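Local coordinates for phenyl-3-pyruvate decarboxylase (Azospirillum brasilense, PDB 2NXW), which catalyses the thiamine diphosphate- and metal-dependent decarboxylation of phenylpyruvate and of indole-3-pyruvate, the latter giving indole-3-acetaldehyde in auxin biosynthesis, at residues A[63-68]-A[459-464]; A[504-509]-A[531-536]; A[433-438]-A[465-470]. All blocks are in the same frame, centred on the assembly; numbering follows the deposited sequence. Where two conformers were deposited one is given.

Contact 1: residues A[63-68]-A[459-464]; sequences HTLSHE and LGNCRR. With TPP (thiamine diphosphate), chain I.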
loop_
_atom_site.group_PDB
_atom_site.type_symbol
_atom_site.label_atom_id
_atom_site.label_comp_id
_atom_site.label_asym_id
_atom_site.label_seq_id
_atom_site.Cartn_x
_atom_site.Cartn_y
_atom_site.Cartn_z
ATOM N N HIS A 63 -7.945 27.389 26.898
ATOM C CA HIS A 63 -9.220 27.723 26.273
ATOM C C HIS A 63 -9.943 26.483 25.796
ATOM O O HIS A 63 -9.417 25.735 24.969
ATOM C CB HIS A 63 -8.999 28.631 25.062
ATOM C CG HIS A 63 -8.268 29.892 25.377
ATOM N ND1 HIS A 63 -8.620 30.707 26.434
ATOM C CD2 HIS A 63 -7.214 30.488 24.773
ATOM C CE1 HIS A 63 -7.811 31.751 26.465
ATOM N NE2 HIS A 63 -6.950 31.645 25.471
ATOM N N THR A 64 -11.144 26.252 26.306
ATOM C CA THR A 64 -11.893 25.096 25.836
ATOM C C THR A 64 -12.870 25.524 24.758
ATOM O O THR A 64 -13.254 26.696 24.660
ATOM C CB THR A 64 -12.653 24.385 26.976
ATOM O OG1 THR A 64 -13.601 25.278 27.579
ATOM C CG2 THR A 64 -11.665 23.892 28.032
ATOM N N LEU A 65 -13.222 24.571 23.906
ATOM C CA LEU A 65 -14.183 24.824 22.849
ATOM C C LEU A 65 -15.249 23.739 22.929
ATOM O O LEU A 65 -15.207 22.889 23.812
ATOM C CB LEU A 65 -13.471 24.846 21.495
ATOM C CG LEU A 65 -12.581 26.095 21.391
ATOM C CD1 LEU A 65 -11.705 26.032 20.165
ATOM C CD2 LEU A 65 -13.467 27.340 21.348
ATOM N N SER A 66 -16.219 23.772 22.027
ATOM C CA SER A 66 -17.300 22.808 22.056
ATOM C C SER A 66 -17.034 21.456 21.416
ATOM O O SER A 66 -17.409 20.418 21.966
ATOM C CB SER A 66 -18.531 23.398 21.363
ATOM O OG SER A 66 -18.973 24.583 22.012
ATOM N N HIS A 67 -16.391 21.484 20.255
ATOM C CA HIS A 67 -16.166 20.272 19.452
ATOM C C HIS A 67 -14.703 20.230 19.004
ATOM O O HIS A 67 -14.122 21.273 18.704
ATOM C CB HIS A 67 -17.125 20.361 18.251
ATOM C CG HIS A 67 -17.512 19.045 17.650
ATOM N ND1 HIS A 67 -18.174 18.963 16.441
ATOM C CD2 HIS A 67 -17.383 17.773 18.098
ATOM C CE1 HIS A 67 -18.432 17.694 16.171
ATOM N NE2 HIS A 67 -17.967 16.952 17.160
ATOM N N GLU A 68 -14.112 19.029 18.943
ATOM C CA GLU A 68 -12.692 18.926 18.590
ATOM C C GLU A 68 -12.253 19.559 17.267
ATOM O O GLU A 68 -11.122 20.043 17.173
ATOM C CB GLU A 68 -12.202 17.472 18.665
ATOM C CG GLU A 68 -12.058 16.940 20.099
ATOM C CD GLU A 68 -13.353 16.455 20.730
ATOM O OE1 GLU A 68 -14.411 16.438 20.058
ATOM O OE2 GLU A 68 -13.317 16.075 21.923
ATOM N N LEU A 459 -19.283 29.918 18.248
ATOM C CA LEU A 459 -19.404 31.296 18.714
ATOM C C LEU A 459 -20.022 31.345 20.112
ATOM O O LEU A 459 -19.877 32.350 20.816
ATOM C CB LEU A 459 -20.245 32.115 17.731
ATOM C CG LEU A 459 -19.554 32.481 16.413
ATOM C CD1 LEU A 459 -20.609 33.052 15.466
ATOM C CD2 LEU A 459 -18.435 33.511 16.652
ATOM N N GLY A 460 -20.712 30.280 20.515
ATOM C CA GLY A 460 -21.295 30.250 21.850
ATOM C C GLY A 460 -20.244 30.298 22.954
ATOM O O GLY A 460 -20.575 30.482 24.138
ATOM N N ASN A 461 -18.978 30.127 22.588
ATOM C CA ASN A 461 -17.878 30.165 23.552
ATOM C C ASN A 461 -17.215 31.524 23.673
ATOM O O ASN A 461 -16.339 31.704 24.519
ATOM C CB ASN A 461 -16.813 29.135 23.167
ATOM C CG ASN A 461 -17.337 27.723 23.244
ATOM O OD1 ASN A 461 -17.667 27.233 24.325
ATOM N ND2 ASN A 461 -17.430 27.056 22.089
ATOM N N CYS A 462 -17.626 32.484 22.853
ATOM C CA CYS A 462 -16.999 33.801 22.881
ATOM C C CYS A 462 -17.010 34.507 24.229
ATOM O O CYS A 462 -15.982 35.059 24.638
ATOM C CB CYS A 462 -17.628 34.720 21.836
ATOM S SG CYS A 462 -17.199 34.286 20.135
ATOM N N ARG A 463 -18.142 34.488 24.924
ATOM C CA ARG A 463 -18.202 35.182 26.212
ATOM C C ARG A 463 -17.171 34.639 27.186
ATOM O O ARG A 463 -16.419 35.410 27.798
ATOM C CB ARG A 463 -19.583 35.070 26.854
ATOM C CG ARG A 463 -19.699 35.949 28.118
ATOM C CD ARG A 463 -20.544 35.305 29.218
ATOM N NE ARG A 463 -19.949 34.080 29.762
ATOM C CZ ARG A 463 -18.913 34.033 30.599
ATOM N NH1 ARG A 463 -18.322 35.149 31.019
ATOM N NH2 ARG A 463 -18.459 32.858 31.015
ATOM N N ARG A 464 -17.107 33.319 27.329
ATOM C CA ARG A 464 -16.149 32.722 28.263
ATOM C C ARG A 464 -14.705 33.006 27.847
ATOM O O ARG A 464 -13.824 33.211 28.691
ATOM C CB ARG A 464 -16.378 31.210 28.343
ATOM C CG ARG A 464 -15.496 30.503 29.360
ATOM C CD ARG A 464 -15.871 29.033 29.512
ATOM N NE ARG A 464 -15.634 28.259 28.295
ATOM C CZ ARG A 464 -16.499 28.131 27.290
ATOM N NH1 ARG A 464 -17.687 28.723 27.328
ATOM N NH2 ARG A 464 -16.168 27.400 26.239
HETATM N "N1'" TPP I . -14.801 14.293 23.064
HETATM C "C2'" TPP I . -15.489 13.314 22.460
HETATM C CM2 TPP I . -15.713 13.382 20.954
HETATM N "N3'" TPP I . -15.981 12.289 23.160
HETATM C "C4'" TPP I . -15.809 12.192 24.517
HETATM N "N4'" TPP I . -16.285 11.101 25.186
HETATM C "C5'" TPP I . -15.113 13.237 25.205
HETATM C "C6'" TPP I . -14.605 14.290 24.416
HETATM C "C7'" TPP I . -14.879 13.233 26.756
HETATM N N3 TPP I . -16.165 13.290 27.585
HETATM C C2 TPP I . -16.655 12.155 28.086
HETATM S S1 TPP I . -18.052 12.667 28.991
HETATM C C5 TPP I . -17.935 14.386 28.654
HETATM C C4 TPP I . -16.787 14.462 27.876
HETATM C CM4 TPP I . -16.264 15.822 27.383
HETATM C C6 TPP I . -18.846 15.433 29.132
HETATM C C7 TPP I . -20.201 15.316 28.429
HETATM O O7 TPP I . -20.917 16.469 28.805
HETATM P PA TPP I . -22.456 16.360 28.452
HETATM O O1A TPP I . -22.708 16.057 27.003
HETATM O O2A TPP I . -23.062 17.762 28.822
HETATM O O3A TPP I . -23.225 15.223 29.341
HETATM P PB TPP I . -22.979 15.184 30.982
HETATM O O1B TPP I . -23.169 16.599 31.548
HETATM O O2B TPP I . -24.073 14.228 31.519
HETATM O O3B TPP I . -21.619 14.647 31.318
HETATM O O HOH W 1 -12.283 28.357 28.079
#
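N461 reaches across to S66 and makes the one firm direct hydrogen bond between the two segments. Its ND2 donates to S66 OG at 2.9 Å, with 162° at the hydrogen. The hydroxyl lies close to the amide plane. CG of N461 stands anti to its own carbonyl carbon (chi1 -64°), and this carries the amide out of the 3-10 turn 459-461 toward the loop that follows strand 62-64. Both ends of the bond have further partners. ND2 also donates to E458 O, and S66 OG is hydrogen-bonded to Q453 OE1 of the second subunit. Next to this link the packing is close and buried: L65 CD2 lies 4.0 Å from N461 ND2, and the leucine rests on A70 and A74 of helix 68-82.

The R464 side is looser and partly exposed. Its guanidinium edge faces the backbone of T64, and NH2 makes a weak bond to T64 O at 3.4 Å. R464 was deposited in two conformers, so this link is doubtful. Water 1 fills in here, accepting from T64 N at 3.0 Å and weakly from R464 NE.

With an alanine at N461, S66 OG would probably lose a donor and E458 O a partner, freeing the loop to shift.

Shortly after S66, E68 OE2 lies 2.6 Å from N1' of thiamine diphosphate, which the second subunit also binds. The chemistry is consistent with the loop before E68 being held in place by a run of hydrogen bonds between uncharged groups, from E458 O through N461 and S66 to the second subunit.

Contact 2: residues A[504-509]-A[531-536]; sequences AGMGGD and GRFQLI
D509 and Q534 form a parallel beta bridge. Its two backbone bonds run from D509 N to F533 O (2.9 Å) and from L535 N to D509 O (2.8 Å).

Charged and polar groups grip the D509 carboxylate at both oxygens. R532 NE makes a salt bridge to OD1 at 2.9 Å, coming from above the carboxylate plane while OD1 stays in the guanidinium plane. Q534 NE2 donates to OD2 at 2.9 Å. The bend of Q534 at chi2 (-69°) brings its amide alongside D509, where NE2 also donates to R532 O. G507 O sits over the guanidinium face.

The apolar part is a CH-pi contact. G508 CA lies over the F533 ring, 3.5 Å from its centroid, and a side chain at G508 would run into the ring. M506 CB adds contact at F533 CZ, 4.0 Å away.

Water 3 joins G507 O to F533 N, and water 2 joins A504 O to R532 NH2.

Strand 509-513 is outermost in its parallel sheet within this chain. Strand 534-539 lies between it and strand 470-475, and helix 516-528 makes the beta-alpha-beta connection, touching Q534 and I536.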
loop_
_atom_site.group_PDB
_atom_site.type_symbol
_atom_site.label_atom_id
_atom_site.label_comp_id
_atom_site.label_asym_id
_atom_site.label_seq_id
_atom_site.Cartn_x
_atom_site.Cartn_y
_atom_site.Cartn_z
ATOM N N ALA A 504 -28.573 35.063 19.801
ATOM C CA ALA A 504 -28.792 35.419 21.198
ATOM C C ALA A 504 -28.610 34.235 22.139
ATOM O O ALA A 504 -28.093 34.395 23.245
ATOM C CB ALA A 504 -30.181 36.032 21.381
ATOM N N GLY A 505 -29.028 33.053 21.698
ATOM C CA GLY A 505 -28.899 31.865 22.528
ATOM C C GLY A 505 -27.449 31.493 22.790
ATOM O O GLY A 505 -27.147 30.753 23.736
ATOM N N MET A 506 -26.559 32.016 21.948
ATOM C CA MET A 506 -25.123 31.783 22.052
ATOM C C MET A 506 -24.387 32.967 22.664
ATOM O O MET A 506 -23.156 32.988 22.698
ATOM C CB MET A 506 -24.518 31.506 20.673
ATOM C CG MET A 506 -24.931 30.200 20.070
ATOM S SD MET A 506 -24.035 29.895 18.548
ATOM C CE MET A 506 -24.938 30.894 17.360
ATOM N N GLY A 507 -25.140 33.964 23.121
ATOM C CA GLY A 507 -24.510 35.119 23.744
ATOM C C GLY A 507 -24.005 36.218 22.831
ATOM O O GLY A 507 -23.151 37.002 23.234
ATOM N N GLY A 508 -24.523 36.294 21.610
ATOM C CA GLY A 508 -24.083 37.336 20.698
ATOM C C GLY A 508 -25.246 38.089 20.080
ATOM O O GLY A 508 -26.419 37.783 20.353
ATOM N N ASP A 509 -24.924 39.066 19.241
ATOM C CA ASP A 509 -25.945 39.883 18.577
ATOM C C ASP A 509 -26.016 39.533 17.106
ATOM O O ASP A 509 -25.041 39.681 16.372
ATOM C CB ASP A 509 -25.617 41.367 18.708
ATOM C CG ASP A 509 -25.515 41.810 20.149
ATOM O OD1 ASP A 509 -26.240 41.248 20.999
ATOM O OD2 ASP A 509 -24.716 42.725 20.420
ATOM N N GLY A 531 -17.673 43.720 22.818
ATOM C CA GLY A 531 -18.126 43.072 24.040
ATOM C C GLY A 531 -18.946 41.800 23.836
ATOM O O GLY A 531 -19.081 40.988 24.752
ATOM N N ARG A 532 -19.513 41.646 22.641
ATOM C CA ARG A 532 -20.317 40.478 22.268
ATOM C C ARG A 532 -20.037 40.215 20.797
ATOM O O ARG A 532 -19.840 41.163 20.038
ATOM C CB ARG A 532 -21.816 40.773 22.421
ATOM C CG ARG A 532 -22.298 40.880 23.866
ATOM C CD ARG A 532 -23.691 41.498 23.940
ATOM N NE ARG A 532 -24.749 40.664 23.359
ATOM C CZ ARG A 532 -25.308 39.618 23.966
ATOM N NH1 ARG A 532 -24.917 39.258 25.185
ATOM N NH2 ARG A 532 -26.274 38.932 23.359
ATOM N N PHE A 533 -20.003 38.947 20.383
ATOM C CA PHE A 533 -19.780 38.697 18.963
ATOM C C PHE A 533 -20.958 39.270 18.176
ATOM O O PHE A 533 -22.082 39.365 18.677
ATOM C CB PHE A 533 -19.560 37.191 18.675
ATOM C CG PHE A 533 -20.805 36.338 18.710
ATOM C CD1 PHE A 533 -21.692 36.343 17.635
ATOM C CD2 PHE A 533 -21.054 35.478 19.779
ATOM C CE1 PHE A 533 -22.805 35.502 17.623
ATOM C CE2 PHE A 533 -22.169 34.628 19.780
ATOM C CZ PHE A 533 -23.048 34.646 18.688
ATOM N N GLN A 534 -20.665 39.685 16.953
ATOM C CA GLN A 534 -21.666 40.287 16.088
ATOM C C GLN A 534 -21.810 39.442 14.840
ATOM O O GLN A 534 -20.859 39.297 14.076
ATOM C CB GLN A 534 -21.224 41.694 15.700
ATOM C CG GLN A 534 -20.960 42.610 16.893
ATOM C CD GLN A 534 -22.224 42.980 17.630
ATOM O OE1 GLN A 534 -23.185 43.463 17.023
ATOM N NE2 GLN A 534 -22.237 42.758 18.944
ATOM N N LEU A 535 -23.002 38.893 14.648
ATOM C CA LEU A 535 -23.273 38.044 13.499
ATOM C C LEU A 535 -24.197 38.754 12.512
ATOM O O LEU A 535 -25.339 39.086 12.836
ATOM C CB LEU A 535 -23.913 36.736 13.971
ATOM C CG LEU A 535 -24.341 35.747 12.879
ATOM C CD1 LEU A 535 -23.127 35.309 12.084
ATOM C CD2 LEU A 535 -25.024 34.543 13.517
ATOM N N ILE A 536 -23.681 39.011 11.321
ATOM C CA ILE A 536 -24.466 39.642 10.266
ATOM C C ILE A 536 -24.797 38.530 9.272
ATOM O O ILE A 536 -23.904 38.013 8.593
ATOM C CB ILE A 536 -23.671 40.755 9.538
ATOM C CG1 ILE A 536 -23.270 41.855 10.535
ATOM C CG2 ILE A 536 -24.539 41.357 8.407
ATOM C CD1 ILE A 536 -22.291 42.871 9.959
HETATM O O HOH W 2 -27.821 36.835 24.416
HETATM O O HOH W 3 -20.383 37.015 22.604
HETATM O O HOH W 4 -24.649 42.392 14.778
#

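Contact 3: residues A[433-438]-A[465-470]; sequences GAQCVS and LGIDPI
Q435 extends from helix 427-437 across the loop 465-470. CB makes a loose contact with I467 CG2. CG comes closer, 3.8 Å from the same methyl. This follows from a chi1 of -166°, which sets CG opposite the backbone N, and the chain then runs on extended. CD is 4.0 Å from D468 N. One end of the terminal amide faces the D468 carboxylate, the modelled OE1 being 2.8 Å from D468 OD1. The other end, the modelled NE2, lies against P469, 3.4 Å from its CB. The amide is probably turned over in the model, so which end carries N and which O is left open. The D468 carboxylate has partners of its own: OD2 accepts from G531 N and forms a salt bridge with R530 NE.

One residue along the helix, C436 adds a purely apolar touch. Its SG is 4.0 Å from L465 CD2 and 4.4 Å from I467 CD1. Water 5 donates to L465 O at 3.1 Å and weakly to C436 O.

G466, the first residue past helix 462-465, closes it in a Schellman motif with positive phi (71°), and the chain turns off there. I467 then directs its CB toward helix 427-437.

Helix 427-437 also meets helix 68-82, where A434 and V437 touch Y81. A helix lying on a parallel sheet, with Q435 against I443, and a loop feeding strand 470-475 are features of the alpha/beta fold of the C-terminal thiamine diphosphate-binding domain.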
loop_
_atom_site.group_PDB
_atom_site.type_symbol
_atom_site.label_atom_id
_atom_site.label_comp_id
_atom_site.label_asym_id
_atom_site.label_seq_id
_atom_site.Cartn_x
_atom_site.Cartn_y
_atom_site.Cartn_z
ATOM N N GLY A 433 -9.782 31.298 17.405
ATOM C CA GLY A 433 -8.423 31.018 17.847
ATOM C C GLY A 433 -7.518 32.223 17.683
ATOM O O GLY A 433 -6.728 32.566 18.579
ATOM N N ALA A 434 -7.623 32.881 16.534
ATOM C CA ALA A 434 -6.799 34.048 16.281
ATOM C C ALA A 434 -7.125 35.146 17.280
ATOM O O ALA A 434 -6.217 35.747 17.857
ATOM C CB ALA A 434 -7.009 34.557 14.851
ATOM N N GLN A 435 -8.406 35.415 17.518
ATOM C CA GLN A 435 -8.712 36.492 18.448
ATOM C C GLN A 435 -8.288 36.155 19.882
ATOM O O GLN A 435 -7.958 37.056 20.659
ATOM C CB GLN A 435 -10.194 36.892 18.364
ATOM C CG GLN A 435 -10.429 38.241 19.079
ATOM C CD GLN A 435 -11.674 39.003 18.652
ATOM O OE1 GLN A 435 -12.165 39.870 19.402
ATOM N NE2 GLN A 435 -12.182 38.720 17.463
ATOM N N CYS A 436 -8.265 34.873 20.244
ATOM C CA CYS A 436 -7.828 34.525 21.597
ATOM C C CYS A 436 -6.382 34.958 21.829
ATOM O O CYS A 436 -6.008 35.264 22.966
ATOM C CB CYS A 436 -7.941 33.019 21.856
ATOM S SG CYS A 436 -9.619 32.442 22.184
ATOM N N VAL A 437 -5.573 34.995 20.775
ATOM C CA VAL A 437 -4.171 35.383 20.927
ATOM C C VAL A 437 -3.821 36.741 20.326
ATOM O O VAL A 437 -2.651 37.123 20.309
ATOM C CB VAL A 437 -3.223 34.298 20.316
ATOM C CG1 VAL A 437 -3.494 32.948 20.980
ATOM C CG2 VAL A 437 -3.398 34.200 18.791
ATOM N N SER A 438 -4.828 37.489 19.880
ATOM C CA SER A 438 -4.606 38.781 19.231
ATOM C C SER A 438 -4.493 40.006 20.133
ATOM O O SER A 438 -4.369 41.124 19.634
ATOM C CB SER A 438 -5.719 39.028 18.219
ATOM O OG SER A 438 -6.910 39.387 18.902
ATOM N N LEU A 465 -14.458 33.028 26.544
ATOM C CA LEU A 465 -13.126 33.293 26.023
ATOM C C LEU A 465 -12.773 34.781 26.057
ATOM O O LEU A 465 -11.614 35.159 25.858
ATOM C CB LEU A 465 -13.030 32.784 24.588
ATOM C CG LEU A 465 -13.152 31.275 24.402
ATOM C CD1 LEU A 465 -13.346 30.982 22.920
ATOM C CD2 LEU A 465 -11.905 30.578 24.947
ATOM N N GLY A 466 -13.774 35.618 26.299
ATOM C CA GLY A 466 -13.547 37.053 26.362
ATOM C C GLY A 466 -13.241 37.705 25.028
ATOM O O GLY A 466 -12.448 38.641 24.962
ATOM N N ILE A 467 -13.859 37.208 23.959
ATOM C CA ILE A 467 -13.639 37.770 22.631
ATOM C C ILE A 467 -14.973 38.157 21.979
ATOM O O ILE A 467 -16.036 37.693 22.406
ATOM C CB ILE A 467 -12.877 36.783 21.714
ATOM C CG1 ILE A 467 -13.696 35.508 21.516
ATOM C CG2 ILE A 467 -11.498 36.477 22.318
ATOM C CD1 ILE A 467 -13.099 34.532 20.502
ATOM N N ASP A 468 -14.897 38.988 20.942
ATOM C CA ASP A 468 -16.096 39.509 20.276
ATOM C C ASP A 468 -15.944 39.667 18.764
ATOM O O ASP A 468 -16.167 40.748 18.209
ATOM C CB ASP A 468 -16.446 40.873 20.887
ATOM C CG ASP A 468 -15.301 41.886 20.789
ATOM O OD1 ASP A 468 -14.197 41.553 20.318
ATOM O OD2 ASP A 468 -15.516 43.040 21.198
ATOM N N PRO A 469 -15.606 38.580 18.061
ATOM C CA PRO A 469 -15.442 38.705 16.610
ATOM C C PRO A 469 -16.691 39.132 15.845
ATOM O O PRO A 469 -17.822 38.965 16.328
ATOM C CB PRO A 469 -14.968 37.305 16.197
ATOM C CG PRO A 469 -15.653 36.415 17.191
ATOM C CD PRO A 469 -15.487 37.177 18.499
ATOM N N ILE A 470 -16.455 39.721 14.671
ATOM C CA ILE A 470 -17.544 40.120 13.770
ATOM C C ILE A 470 -17.576 38.989 12.754
ATOM O O ILE A 470 -16.537 38.607 12.201
ATOM C CB ILE A 470 -17.243 41.436 13.030
ATOM C CG1 ILE A 470 -17.156 42.584 14.045
ATOM C CG2 ILE A 470 -18.363 41.738 12.014
ATOM C CD1 ILE A 470 -16.688 43.918 13.444
HETATM O O HOH W 5 -8.569 34.885 25.106
#

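Overall arrangement
The three contacts form one continuous block. Contacts 1 and 3 have centres 10 Å apart, and contact 2 lies 13 Å from each. The chain passes straight from 459-464 into 465-470, where C462 O is 3.1 Å from I467 N, a probable hydrogen bond. Contact 3 meets contact 2 through the sheet, with Q534 N 3.0 Å from P469 O. Contacts 1 and 2 pack directly, G460 CA lying 3.7 Å from M506 CB. Of the three, contact 1 alone includes a residue at the cofactor, E68, at the end of segment 63-68 and away from the interface with 459-464. Contact 2 stands back: the L535 side chain is about 12 Å from a bound thiamine diphosphate and about 13 Å from a magnesium ion.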